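Local coordinates for peptidoglycan D,D-transpeptidase PbpA (Mycobacterium tuberculosis, PDB 3UN7), which probably catalyses the cross-linking of peptidoglycan as a penicillin-binding D,D-transpeptidase of the cell wall and takes part in regulating cell length, at residues T181-Y189 against T285-T293; C129-P138 against P423-E432. One frame throughout, in Å; residues are numbered along the deposited sequence.

Interaction 1: residues T181-Y189 against T285-T293; sequences TNRAISETY and TPLQVAEST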
ATOM      1  N   THR A 181      10.204   9.297   4.632  1.00 30.71           N
ATOM      2  CA  THR A 181       8.850   9.179   4.091  1.00 30.45           C
ATOM      3  C   THR A 181       8.346   7.729   4.196  1.00 30.37           C
ATOM      4  O   THR A 181       9.055   6.774   3.828  1.00 30.62           O
ATOM      5  CB  THR A 181       8.770   9.726   2.643  1.00 31.30           C
ATOM      6  OG1 THR A 181       9.249  11.078   2.630  1.00 31.24           O
ATOM      7  CG2 THR A 181       7.330   9.727   2.120  1.00 30.15           C
ATOM      8  N   ASN A 182       7.141   7.565   4.744  1.00 29.46           N
ATOM      9  CA  ASN A 182       6.486   6.273   4.703  1.00 29.04           C
ATOM     10  C   ASN A 182       5.702   6.248   3.399  1.00 29.11           C
ATOM     11  O   ASN A 182       4.569   6.718   3.333  1.00 28.65           O
ATOM     12  CB  ASN A 182       5.568   6.058   5.919  1.00 28.68           C
ATOM     13  CG  ASN A 182       4.902   4.707   5.898  1.00 29.76           C
ATOM     14  OD1 ASN A 182       4.868   4.046   4.858  1.00 30.54           O
ATOM     15  ND2 ASN A 182       4.364   4.279   7.041  1.00 28.14           N
ATOM     16  N   ARG A 183       6.345   5.723   2.357  1.00 29.32           N
ATOM     17  CA  ARG A 183       5.792   5.714   1.005  1.00 29.34           C
ATOM     18  C   ARG A 183       4.505   4.896   0.876  1.00 29.15           C
ATOM     19  O   ARG A 183       3.715   5.136  -0.032  1.00 29.26           O
ATOM     20  CB  ARG A 183       6.844   5.197   0.014  1.00 30.26           C
ATOM     21  CG  ARG A 183       7.944   6.207  -0.246  1.00 29.80           C
ATOM     22  CD  ARG A 183       9.080   5.691  -1.148  1.00 30.87           C
ATOM     23  NE  ARG A 183       9.771   6.831  -1.756  1.00 30.30           N
ATOM     24  CZ  ARG A 183      10.698   7.579  -1.160  1.00 32.94           C
ATOM     25  NH1 ARG A 183      11.214   8.608  -1.825  1.00 35.14           N
ATOM     26  NH2 ARG A 183      11.108   7.318   0.090  1.00 31.23           N
ATOM     27  N   ALA A 184       4.306   3.931   1.769  1.00 28.43           N
ATOM     28  CA  ALA A 184       3.134   3.054   1.714  1.00 28.19           C
ATOM     29  C   ALA A 184       1.818   3.797   1.981  1.00 28.26           C
ATOM     30  O   ALA A 184       0.775   3.413   1.451  1.00 28.14           O
ATOM     31  CB  ALA A 184       3.286   1.925   2.704  1.00 28.25           C
ATOM     32  N   ILE A 185       1.878   4.840   2.809  1.00 27.70           N
ATOM     33  CA  ILE A 185       0.656   5.547   3.268  1.00 28.39           C
ATOM     34  C   ILE A 185       0.682   7.064   3.178  1.00 28.87           C
ATOM     35  O   ILE A 185      -0.364   7.686   3.269  1.00 29.33           O
ATOM     36  CB  ILE A 185       0.291   5.190   4.719  1.00 27.67           C
ATOM     37  CG1 ILE A 185       1.396   5.629   5.713  1.00 29.93           C
ATOM     38  CG2 ILE A 185      -0.016   3.703   4.831  1.00 27.06           C
ATOM     39  CD1 ILE A 185       0.987   5.525   7.200  1.00 28.34           C
ATOM     40  N   SER A 186       1.868   7.655   3.055  1.00 30.70           N
ATOM     41  CA  SER A 186       2.029   9.122   3.125  1.00 33.19           C
ATOM     42  C   SER A 186       2.220   9.769   1.763  1.00 34.11           C
ATOM     43  O   SER A 186       2.164  10.992   1.651  1.00 35.36           O
ATOM     44  CB  SER A 186       3.222   9.506   4.011  1.00 33.50           C
ATOM     45  OG  SER A 186       2.992   9.165   5.366  1.00 36.78           O
ATOM     46  N   GLU A 187       2.478   8.964   0.736  1.00 34.16           N
ATOM     47  CA  GLU A 187       2.758   9.503  -0.596  1.00 35.63           C
ATOM     48  C   GLU A 187       1.763   8.916  -1.582  1.00 34.75           C
ATOM     49  O   GLU A 187       1.368   7.750  -1.453  1.00 33.56           O
ATOM     50  CB  GLU A 187       4.207   9.191  -1.005  1.00 35.81           C
ATOM     51  CG  GLU A 187       4.706   9.839  -2.326  1.00 39.42           C
ATOM     52  CD  GLU A 187       6.229   9.718  -2.523  1.00 40.42           C
ATOM     53  OE1 GLU A 187       6.966   9.532  -1.525  1.00 43.73           O
ATOM     54  OE2 GLU A 187       6.702   9.803  -3.684  1.00 46.12           O
ATOM     55  N   THR A 188       1.337   9.730  -2.548  1.00 34.28           N
ATOM     56  CA  THR A 188       0.442   9.257  -3.593  1.00 33.56           C
ATOM     57  C   THR A 188       1.198   9.241  -4.912  1.00 34.02           C
ATOM     58  O   THR A 188       2.124  10.036  -5.121  1.00 33.68           O
ATOM     59  CB  THR A 188      -0.814  10.135  -3.762  1.00 34.76           C
ATOM     60  OG1 THR A 188      -0.411  11.483  -3.979  1.00 34.97           O
ATOM     61  CG2 THR A 188      -1.731  10.052  -2.555  1.00 34.14           C
ATOM     62  N   TYR A 189       0.790   8.329  -5.790  1.00 33.24           N
ATOM     63  CA  TYR A 189       1.460   8.079  -7.066  1.00 33.37           C
ATOM     64  C   TYR A 189       0.394   7.855  -8.106  1.00 32.74           C
ATOM     65  O   TYR A 189      -0.681   7.375  -7.765  1.00 32.81           O
ATOM     66  CB  TYR A 189       2.287   6.798  -6.978  1.00 33.12           C
ATOM     67  CG  TYR A 189       3.366   6.837  -5.939  1.00 34.18           C
ATOM     68  CD1 TYR A 189       4.661   7.271  -6.269  1.00 34.85           C
ATOM     69  CD2 TYR A 189       3.109   6.449  -4.626  1.00 31.17           C
ATOM     70  CE1 TYR A 189       5.669   7.311  -5.311  1.00 35.37           C
ATOM     71  CE2 TYR A 189       4.110   6.478  -3.660  1.00 32.65           C
ATOM     72  CZ  TYR A 189       5.387   6.906  -4.011  1.00 34.66           C
ATOM     73  OH  TYR A 189       6.378   6.931  -3.063  1.00 34.76           O
ATOM     74  N   THR A 285      -5.231   4.476  11.046  1.00 30.62           N
ATOM     75  CA  THR A 285      -5.002   3.027  11.093  1.00 29.78           C
ATOM     76  C   THR A 285      -4.365   2.433  12.364  1.00 28.75           C
ATOM     77  O   THR A 285      -4.248   1.216  12.435  1.00 29.44           O
ATOM     78  CB  THR A 285      -4.156   2.543   9.886  1.00 29.61           C
ATOM     79  OG1 THR A 285      -2.896   3.214   9.898  1.00 29.92           O
ATOM     80  CG2 THR A 285      -4.885   2.775   8.524  1.00 29.60           C
ATOM     81  N   PRO A 286      -3.974   3.245  13.376  1.00 28.37           N
ATOM     82  CA  PRO A 286      -4.158   4.670  13.731  1.00 28.17           C
ATOM     83  C   PRO A 286      -3.180   5.633  13.074  1.00 27.96           C
ATOM     84  O   PRO A 286      -3.222   6.833  13.376  1.00 28.74           O
ATOM     85  CB  PRO A 286      -3.908   4.666  15.232  1.00 28.80           C
ATOM     86  CG  PRO A 286      -2.780   3.635  15.353  1.00 27.29           C
ATOM     87  CD  PRO A 286      -3.160   2.554  14.402  1.00 27.79           C
ATOM     88  N   LEU A 287      -2.312   5.129  12.193  1.00 27.06           N
ATOM     89  CA  LEU A 287      -1.474   6.010  11.372  1.00 27.52           C
ATOM     90  C   LEU A 287      -2.342   6.723  10.340  1.00 28.11           C
ATOM     91  O   LEU A 287      -3.235   6.110   9.758  1.00 28.21           O
ATOM     92  CB  LEU A 287      -0.350   5.247  10.654  1.00 26.04           C
ATOM     93  CG  LEU A 287       0.575   4.376  11.504  1.00 26.24           C
ATOM     94  CD1 LEU A 287       1.781   3.934  10.705  1.00 24.80           C
ATOM     95  CD2 LEU A 287       1.021   5.145  12.745  1.00 25.09           C
ATOM     96  N   GLN A 288      -2.073   8.006  10.123  1.00 28.55           N
ATOM     97  CA  GLN A 288      -2.793   8.778   9.103  1.00 29.54           C
ATOM     98  C   GLN A 288      -2.356   8.341   7.704  1.00 29.22           C
ATOM     99  O   GLN A 288      -1.161   8.129   7.438  1.00 28.37           O
ATOM    100  CB  GLN A 288      -2.534  10.281   9.270  1.00 30.64           C
ATOM    101  CG  GLN A 288      -2.985  10.853  10.630  1.00 31.88           C
ATOM    102  CD  GLN A 288      -3.096  12.375  10.647  1.00 32.81           C
ATOM    103  OE1 GLN A 288      -3.107  13.029   9.600  1.00 35.75           O
ATOM    104  NE2 GLN A 288      -3.186  12.945  11.849  1.00 32.94           N
ATOM    105  N   VAL A 289      -3.332   8.219   6.819  1.00 29.91           N
ATOM    106  CA  VAL A 289      -3.090   7.836   5.420  1.00 29.58           C
ATOM    107  C   VAL A 289      -3.450   9.031   4.545  1.00 30.74           C
ATOM    108  O   VAL A 289      -4.488   9.665   4.760  1.00 30.77           O
ATOM    109  CB  VAL A 289      -3.936   6.616   5.044  1.00 29.64           C
ATOM    110  CG1 VAL A 289      -3.701   6.191   3.573  1.00 29.14           C
ATOM    111  CG2 VAL A 289      -3.610   5.451   5.999  1.00 27.22           C
ATOM    112  N   ALA A 290      -2.582   9.341   3.578  1.00 30.64           N
ATOM    113  CA  ALA A 290      -2.843  10.372   2.575  1.00 31.46           C
ATOM    114  C   ALA A 290      -4.078   9.998   1.779  1.00 31.51           C
ATOM    115  O   ALA A 290      -4.275   8.825   1.424  1.00 30.53           O
ATOM    116  CB  ALA A 290      -1.639  10.523   1.640  1.00 31.78           C
ATOM    117  N   GLU A 291      -4.913  10.992   1.508  1.00 32.02           N
ATOM    118  CA  GLU A 291      -6.121  10.800   0.713  1.00 32.61           C
ATOM    119  C   GLU A 291      -5.741  10.566  -0.734  1.00 32.34           C
ATOM    120  O   GLU A 291      -4.914  11.293  -1.276  1.00 33.08           O
ATOM    121  CB  GLU A 291      -7.039  12.032   0.804  1.00 33.64           C
ATOM    122  CG  GLU A 291      -8.406  11.808   0.157  1.00 36.71           C
ATOM    123  CD  GLU A 291      -9.149  13.100  -0.089  1.00 42.86           C
ATOM    124  OE1 GLU A 291      -8.567  14.025  -0.697  1.00 46.52           O
ATOM    125  OE2 GLU A 291     -10.323  13.196   0.319  1.00 45.58           O
ATOM    126  N   SER A 292      -6.351   9.548  -1.346  1.00 31.48           N
ATOM    127  CA  SER A 292      -6.192   9.252  -2.756  1.00 31.43           C
ATOM    128  C   SER A 292      -7.303   9.933  -3.542  1.00 32.40           C
ATOM    129  O   SER A 292      -8.368  10.218  -2.995  1.00 32.61           O
ATOM    130  CB  SER A 292      -6.258   7.744  -3.002  1.00 30.44           C
ATOM    131  OG  SER A 292      -5.163   7.091  -2.386  1.00 30.00           O
ATOM    132  N   THR A 293      -7.047  10.199  -4.817  1.00 32.94           N
ATOM    133  CA  THR A 293      -7.992  10.985  -5.620  1.00 35.10           C
ATOM    134  C   THR A 293      -8.043  10.506  -7.069  1.00 35.42           C
ATOM    135  O   THR A 293      -7.049  10.021  -7.590  1.00 35.09           O
ATOM    136  CB  THR A 293      -7.677  12.505  -5.570  1.00 36.09           C
ATOM    137  OG1 THR A 293      -8.703  13.222  -6.274  1.00 37.58           O
ATOM    138  CG2 THR A 293      -6.324  12.819  -6.202  1.00 37.00           C
TER
HETATM  139  O   HOH W   1       0.012   9.865   5.727  1.00 44.99           O

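Interaction 2: residues C129-P138 against P423-E432; sequences CKGAVVALEP and PKVAVAVLVE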
ATOM      1  N   CYS A 129      15.319  -1.272  -4.489  1.00 35.54           N
ATOM      2  CA  CYS A 129      14.217  -0.543  -5.119  1.00 35.41           C
ATOM      3  C   CYS A 129      13.732   0.603  -4.238  1.00 34.76           C
ATOM      4  O   CYS A 129      13.711   0.474  -3.030  1.00 34.66           O
ATOM      5  CB  CYS A 129      13.032  -1.480  -5.371  1.00 34.32           C
ATOM      6  SG  CYS A 129      13.337  -2.827  -6.533  1.00 37.97           S
ATOM      7  N   LYS A 130      13.321   1.707  -4.856  1.00 34.59           N
ATOM      8  CA  LYS A 130      12.601   2.757  -4.148  1.00 33.77           C
ATOM      9  C   LYS A 130      11.118   2.494  -4.340  1.00 32.11           C
ATOM     10  O   LYS A 130      10.686   2.129  -5.428  1.00 31.76           O
ATOM     11  CB  LYS A 130      12.967   4.127  -4.698  1.00 34.36           C
ATOM     12  CG  LYS A 130      12.371   5.307  -3.921  1.00 34.86           C
ATOM     13  CD  LYS A 130      12.553   6.621  -4.676  1.00 36.13           C
ATOM     14  CE  LYS A 130      13.988   7.103  -4.646  1.00 39.24           C
ATOM     15  NZ  LYS A 130      14.163   8.256  -5.572  1.00 41.65           N
ATOM     16  N   GLY A 131      10.337   2.632  -3.279  1.00 30.86           N
ATOM     17  CA  GLY A 131       8.885   2.403  -3.395  1.00 29.73           C
ATOM     18  C   GLY A 131       8.287   1.855  -2.128  1.00 28.84           C
ATOM     19  O   GLY A 131       8.741   2.201  -1.018  1.00 28.80           O
ATOM     20  N   ALA A 132       7.263   1.012  -2.282  1.00 27.53           N
ATOM     21  CA  ALA A 132       6.515   0.495  -1.148  1.00 27.00           C
ATOM     22  C   ALA A 132       5.888  -0.860  -1.426  1.00 26.79           C
ATOM     23  O   ALA A 132       5.664  -1.235  -2.586  1.00 27.36           O
ATOM     24  CB  ALA A 132       5.448   1.509  -0.686  1.00 26.07           C
ATOM     25  N   VAL A 133       5.646  -1.605  -0.349  1.00 26.65           N
ATOM     26  CA  VAL A 133       4.897  -2.843  -0.406  1.00 26.02           C
ATOM     27  C   VAL A 133       3.867  -2.853   0.724  1.00 26.51           C
ATOM     28  O   VAL A 133       4.178  -2.522   1.873  1.00 26.61           O
ATOM     29  CB  VAL A 133       5.813  -4.095  -0.263  1.00 27.29           C
ATOM     30  CG1 VAL A 133       4.977  -5.375  -0.208  1.00 25.89           C
ATOM     31  CG2 VAL A 133       6.845  -4.162  -1.400  1.00 25.77           C
ATOM     32  N   VAL A 134       2.642  -3.237   0.400  1.00 26.03           N
ATOM     33  CA  VAL A 134       1.588  -3.338   1.398  1.00 26.23           C
ATOM     34  C   VAL A 134       0.952  -4.699   1.234  1.00 26.74           C
ATOM     35  O   VAL A 134       0.692  -5.143   0.101  1.00 26.92           O
ATOM     36  CB  VAL A 134       0.486  -2.245   1.229  1.00 26.48           C
ATOM     37  CG1 VAL A 134      -0.652  -2.473   2.226  1.00 25.91           C
ATOM     38  CG2 VAL A 134       1.069  -0.850   1.423  1.00 27.22           C
ATOM     39  N   ALA A 135       0.696  -5.358   2.359  1.00 26.19           N
ATOM     40  CA  ALA A 135      -0.046  -6.597   2.370  1.00 26.05           C
ATOM     41  C   ALA A 135      -1.201  -6.462   3.356  1.00 26.73           C
ATOM     42  O   ALA A 135      -1.046  -5.951   4.470  1.00 25.81           O
ATOM     43  CB  ALA A 135       0.861  -7.791   2.721  1.00 26.46           C
ATOM     44  N   LEU A 136      -2.367  -6.901   2.910  1.00 26.58           N
ATOM     45  CA  LEU A 136      -3.596  -6.793   3.689  1.00 28.26           C
ATOM     46  C   LEU A 136      -4.244  -8.157   3.748  1.00 28.86           C
ATOM     47  O   LEU A 136      -4.097  -8.970   2.826  1.00 29.81           O
ATOM     48  CB  LEU A 136      -4.578  -5.809   3.030  1.00 27.39           C
ATOM     49  CG  LEU A 136      -4.140  -4.349   2.819  1.00 27.18           C
ATOM     50  CD1 LEU A 136      -5.243  -3.559   2.121  1.00 26.81           C
ATOM     51  CD2 LEU A 136      -3.779  -3.676   4.161  1.00 26.01           C
ATOM     52  N   GLU A 137      -4.965  -8.409   4.827  1.00 29.36           N
ATOM     53  CA  GLU A 137      -5.803  -9.603   4.918  1.00 29.81           C
ATOM     54  C   GLU A 137      -7.202  -9.186   4.503  1.00 29.84           C
ATOM     55  O   GLU A 137      -7.840  -8.423   5.224  1.00 29.73           O
ATOM     56  CB  GLU A 137      -5.826 -10.114   6.355  1.00 29.87           C
ATOM     57  CG  GLU A 137      -6.630 -11.398   6.540  1.00 32.30           C
ATOM     58  CD  GLU A 137      -6.342 -12.015   7.884  1.00 36.08           C
ATOM     59  OE1 GLU A 137      -6.812 -11.469   8.895  1.00 35.37           O
ATOM     60  OE2 GLU A 137      -5.626 -13.033   7.931  1.00 38.32           O
ATOM     61  N   PRO A 138      -7.692  -9.681   3.347  1.00 30.77           N
ATOM     62  CA  PRO A 138      -8.910  -9.098   2.799  1.00 30.96           C
ATOM     63  C   PRO A 138     -10.178  -9.261   3.648  1.00 31.41           C
ATOM     64  O   PRO A 138     -11.003  -8.352   3.648  1.00 30.67           O
ATOM     65  CB  PRO A 138      -9.033  -9.764   1.417  1.00 31.97           C
ATOM     66  CG  PRO A 138      -7.637 -10.267   1.104  1.00 31.24           C
ATOM     67  CD  PRO A 138      -7.160 -10.732   2.455  1.00 30.95           C
ATOM     68  N   PRO A 423      -9.355 -15.812  -1.024  1.00 35.36           N
ATOM     69  CA  PRO A 423      -8.148 -15.030  -0.721  1.00 34.80           C
ATOM     70  C   PRO A 423      -7.788 -14.867   0.757  1.00 34.57           C
ATOM     71  O   PRO A 423      -8.671 -14.723   1.610  1.00 35.08           O
ATOM     72  CB  PRO A 423      -8.441 -13.668  -1.356  1.00 34.04           C
ATOM     73  CG  PRO A 423      -9.514 -13.950  -2.387  1.00 34.78           C
ATOM     74  CD  PRO A 423     -10.347 -15.015  -1.770  1.00 35.23           C
ATOM     75  N   LYS A 424      -6.488 -14.879   1.040  1.00 33.64           N
ATOM     76  CA  LYS A 424      -5.981 -14.717   2.408  1.00 33.75           C
ATOM     77  C   LYS A 424      -5.042 -13.525   2.522  1.00 32.04           C
ATOM     78  O   LYS A 424      -4.728 -13.063   3.618  1.00 31.58           O
ATOM     79  CB  LYS A 424      -5.282 -16.001   2.871  1.00 34.98           C
ATOM     80  CG  LYS A 424      -6.280 -17.106   3.152  1.00 37.85           C
ATOM     81  CD  LYS A 424      -5.899 -18.390   2.444  1.00 43.85           C
ATOM     82  CE  LYS A 424      -7.033 -19.443   2.505  1.00 46.33           C
ATOM     83  NZ  LYS A 424      -7.367 -19.997   1.140  1.00 46.80           N
ATOM     84  N   VAL A 425      -4.634 -13.006   1.373  1.00 30.95           N
ATOM     85  CA  VAL A 425      -3.713 -11.897   1.329  1.00 29.38           C
ATOM     86  C   VAL A 425      -3.970 -11.088   0.052  1.00 29.05           C
ATOM     87  O   VAL A 425      -4.330 -11.642  -0.994  1.00 29.66           O
ATOM     88  CB  VAL A 425      -2.239 -12.393   1.445  1.00 29.62           C
ATOM     89  CG1 VAL A 425      -1.873 -13.379   0.299  1.00 30.61           C
ATOM     90  CG2 VAL A 425      -1.240 -11.238   1.564  1.00 28.10           C
ATOM     91  N   ALA A 426      -3.811  -9.782   0.160  1.00 27.73           N
ATOM     92  CA  ALA A 426      -3.840  -8.889  -0.986  1.00 27.56           C
ATOM     93  C   ALA A 426      -2.598  -8.019  -0.874  1.00 27.17           C
ATOM     94  O   ALA A 426      -2.211  -7.660   0.234  1.00 26.98           O
ATOM     95  CB  ALA A 426      -5.075  -8.052  -0.941  1.00 27.19           C
ATOM     96  N   VAL A 427      -1.982  -7.677  -2.000  1.00 27.60           N
ATOM     97  CA  VAL A 427      -0.731  -6.922  -1.984  1.00 28.00           C
ATOM     98  C   VAL A 427      -0.755  -5.783  -2.985  1.00 28.07           C
ATOM     99  O   VAL A 427      -1.486  -5.825  -3.983  1.00 28.57           O
ATOM    100  CB  VAL A 427       0.536  -7.810  -2.239  1.00 28.14           C
ATOM    101  CG1 VAL A 427       0.627  -8.934  -1.211  1.00 29.18           C
ATOM    102  CG2 VAL A 427       0.554  -8.401  -3.696  1.00 27.40           C
ATOM    103  N   ALA A 428       0.019  -4.749  -2.691  1.00 27.68           N
ATOM    104  CA  ALA A 428       0.374  -3.751  -3.694  1.00 27.63           C
ATOM    105  C   ALA A 428       1.855  -3.526  -3.619  1.00 27.81           C
ATOM    106  O   ALA A 428       2.408  -3.356  -2.524  1.00 27.37           O
ATOM    107  CB  ALA A 428      -0.349  -2.447  -3.472  1.00 27.12           C
ATOM    108  N   VAL A 429       2.490  -3.531  -4.786  1.00 27.88           N
ATOM    109  CA  VAL A 429       3.914  -3.232  -4.896  1.00 27.72           C
ATOM    110  C   VAL A 429       4.009  -2.023  -5.784  1.00 27.95           C
ATOM    111  O   VAL A 429       3.441  -1.999  -6.892  1.00 28.42           O
ATOM    112  CB  VAL A 429       4.686  -4.392  -5.532  1.00 28.32           C
ATOM    113  CG1 VAL A 429       6.172  -4.047  -5.711  1.00 27.78           C
ATOM    114  CG2 VAL A 429       4.507  -5.655  -4.721  1.00 27.14           C
ATOM    115  N   LEU A 430       4.682  -0.995  -5.288  1.00 27.71           N
ATOM    116  CA  LEU A 430       5.080   0.105  -6.149  1.00 28.72           C
ATOM    117  C   LEU A 430       6.602   0.188  -6.199  1.00 29.53           C
ATOM    118  O   LEU A 430       7.253   0.336  -5.153  1.00 29.43           O
ATOM    119  CB  LEU A 430       4.483   1.435  -5.671  1.00 28.33           C
ATOM    120  CG  LEU A 430       5.173   2.615  -6.367  1.00 30.31           C
ATOM    121  CD1 LEU A 430       4.570   2.904  -7.747  1.00 28.37           C
ATOM    122  CD2 LEU A 430       5.128   3.804  -5.455  1.00 31.40           C
ATOM    123  N   VAL A 431       7.165   0.062  -7.411  1.00 30.15           N
ATOM    124  CA  VAL A 431       8.582   0.287  -7.634  1.00 30.58           C
ATOM    125  C   VAL A 431       8.723   1.586  -8.410  1.00 31.68           C
ATOM    126  O   VAL A 431       8.385   1.651  -9.603  1.00 31.46           O
ATOM    127  CB  VAL A 431       9.261  -0.853  -8.450  1.00 31.36           C
ATOM    128  CG1 VAL A 431      10.716  -0.521  -8.674  1.00 31.41           C
ATOM    129  CG2 VAL A 431       9.126  -2.201  -7.729  1.00 29.76           C
ATOM    130  N   GLU A 432       9.197   2.622  -7.725  1.00 31.71           N
ATOM    131  CA  GLU A 432       9.399   3.924  -8.354  1.00 32.95           C
ATOM    132  C   GLU A 432      10.459   3.823  -9.459  1.00 34.36           C
ATOM    133  O   GLU A 432      11.541   3.262  -9.250  1.00 34.30           O
ATOM    134  CB  GLU A 432       9.802   4.965  -7.308  1.00 33.05           C
ATOM    135  CG  GLU A 432       8.709   5.229  -6.277  1.00 33.16           C
ATOM    136  CD  GLU A 432       8.959   6.474  -5.451  1.00 34.08           C
ATOM    137  OE1 GLU A 432       9.440   7.485  -6.004  1.00 37.20           O
ATOM    138  OE2 GLU A 432       8.647   6.441  -4.244  1.00 33.91           O
TER
HETATM  139  O   HOH W   2      -4.158 -14.103   5.846  1.00 41.31           O

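Interaction 1: residues T181-Y189 against T285-T293
I185 and A290 share the one direct hydrogen bond between the two loops: A290 N donates its N-H to I185 O at 2.8 Å. The bond is nearly straight (167° at the hydrogen) and almost in line with the carbonyl (174° at the oxygen). The same oxygen also receives a CH···O approach from V289 CA and a weak bond from a water. That water donates to Q288 O at 2.7 Å and lies 3.1 Å from S186 OG, so it bridges the two segments. Within 285-293, L287 O accepts from T285 N and, at 2.9 Å, from T285 OG1.

Apolar contact centres on I185. Its CG1 stands between backbone N and carbonyl carbon (chi1 63°), which carries CD1 to 3.7 Å from L287 CB, the two side chains crossing at about a right angle. I185 CB meets V289 CG2 at 4.1 Å. I185 CD1 and T188 CG2 make van der Waals contact with backbone oxygens, Q288 O at 3.4 Å and E291 O at 3.6 Å.

Two irregular loops of the transpeptidase domain meet here, one between helices 162-174 and 196-205, the other between 266-275 and 300-306, away from the probable catalytic serine. I185 and V289 lean on L318 of helix 317-328, N182, A184 and I185 pack on L146 of strand 143-149, and L287 reaches A70 and L71 of helix 70-74.

Interaction 2: residues C129-P138 against P423-E432
E432 OE2 is gripped by two groups from a neighbouring loop, a salt bridge from R183 NE and a hydrogen bond from Y189 OH, while the rest of the side chain lies across K130. There E432 OE1 comes to 3.5 Å from K130 CD. K130 NZ stays 4.8 Å from E432 OE1, so any attraction between the charges is probably only long-range. Next to this, E432 N donates to K130 O at 2.8 Å. Six further backbone bonds zip the strands together, in reciprocal pairs at A132 with L430, V134 with A428 and L136 with A426.

Strands 131-136 and 425-431 run antiparallel at 165° in the five-stranded antiparallel sheet at the core of the penicillin-binding transpeptidase fold, strand 143-149 flanking the first and strand 411-418 the second. As in this family, chain segments from near the two ends of the domain thus become neighbours in mid-sheet. A132, V134, L136, A426, A428 and L430 point to one face, where V134 packs on L318 and A321 of helix 317-328; V133, A135, V427 and V429 point to the other.

G131 CA makes a CH···O contact of 3.2 Å with L430 O, an approach open to a residue without a side chain, and its positive phi (148°) by itself calls for glycine. On the second face, V427 CG1, beside its own backbone N (chi1 -57°), meets A135 CB at 4.1 Å. At the far end P138 folds over the other strand, CD 3.5 Å from K424 C and CG 4.0 Å from A426 CB. K424 and V425 form a classic bulge against strand 411-418. A water donates to both E137 OE2 and K424 O, while E137 OE1 bonds to T140 OG1.

Overall arrangement
The two contacts lie in the transpeptidase domain with centres 13 Å apart, and along the chain interaction 1 is nested within the loop that interaction 2 closes. They meet where the end of strand 425-431 reaches loop 181-189: besides the polar links to the E432 carboxylate, Y189 CE2 packs 3.4 Å from L430 CD2 and R183 CD lies 3.5 Å from G131 O. Strand 143-149 and helix 317-328 touch both. Interaction 2 is buried sheet core, whereas interaction 1 joins two loops near the surface. Loop 181-189 continues toward S193, the probable acyl-ester nucleophile, whose side chain is about 11 Å from that of L430.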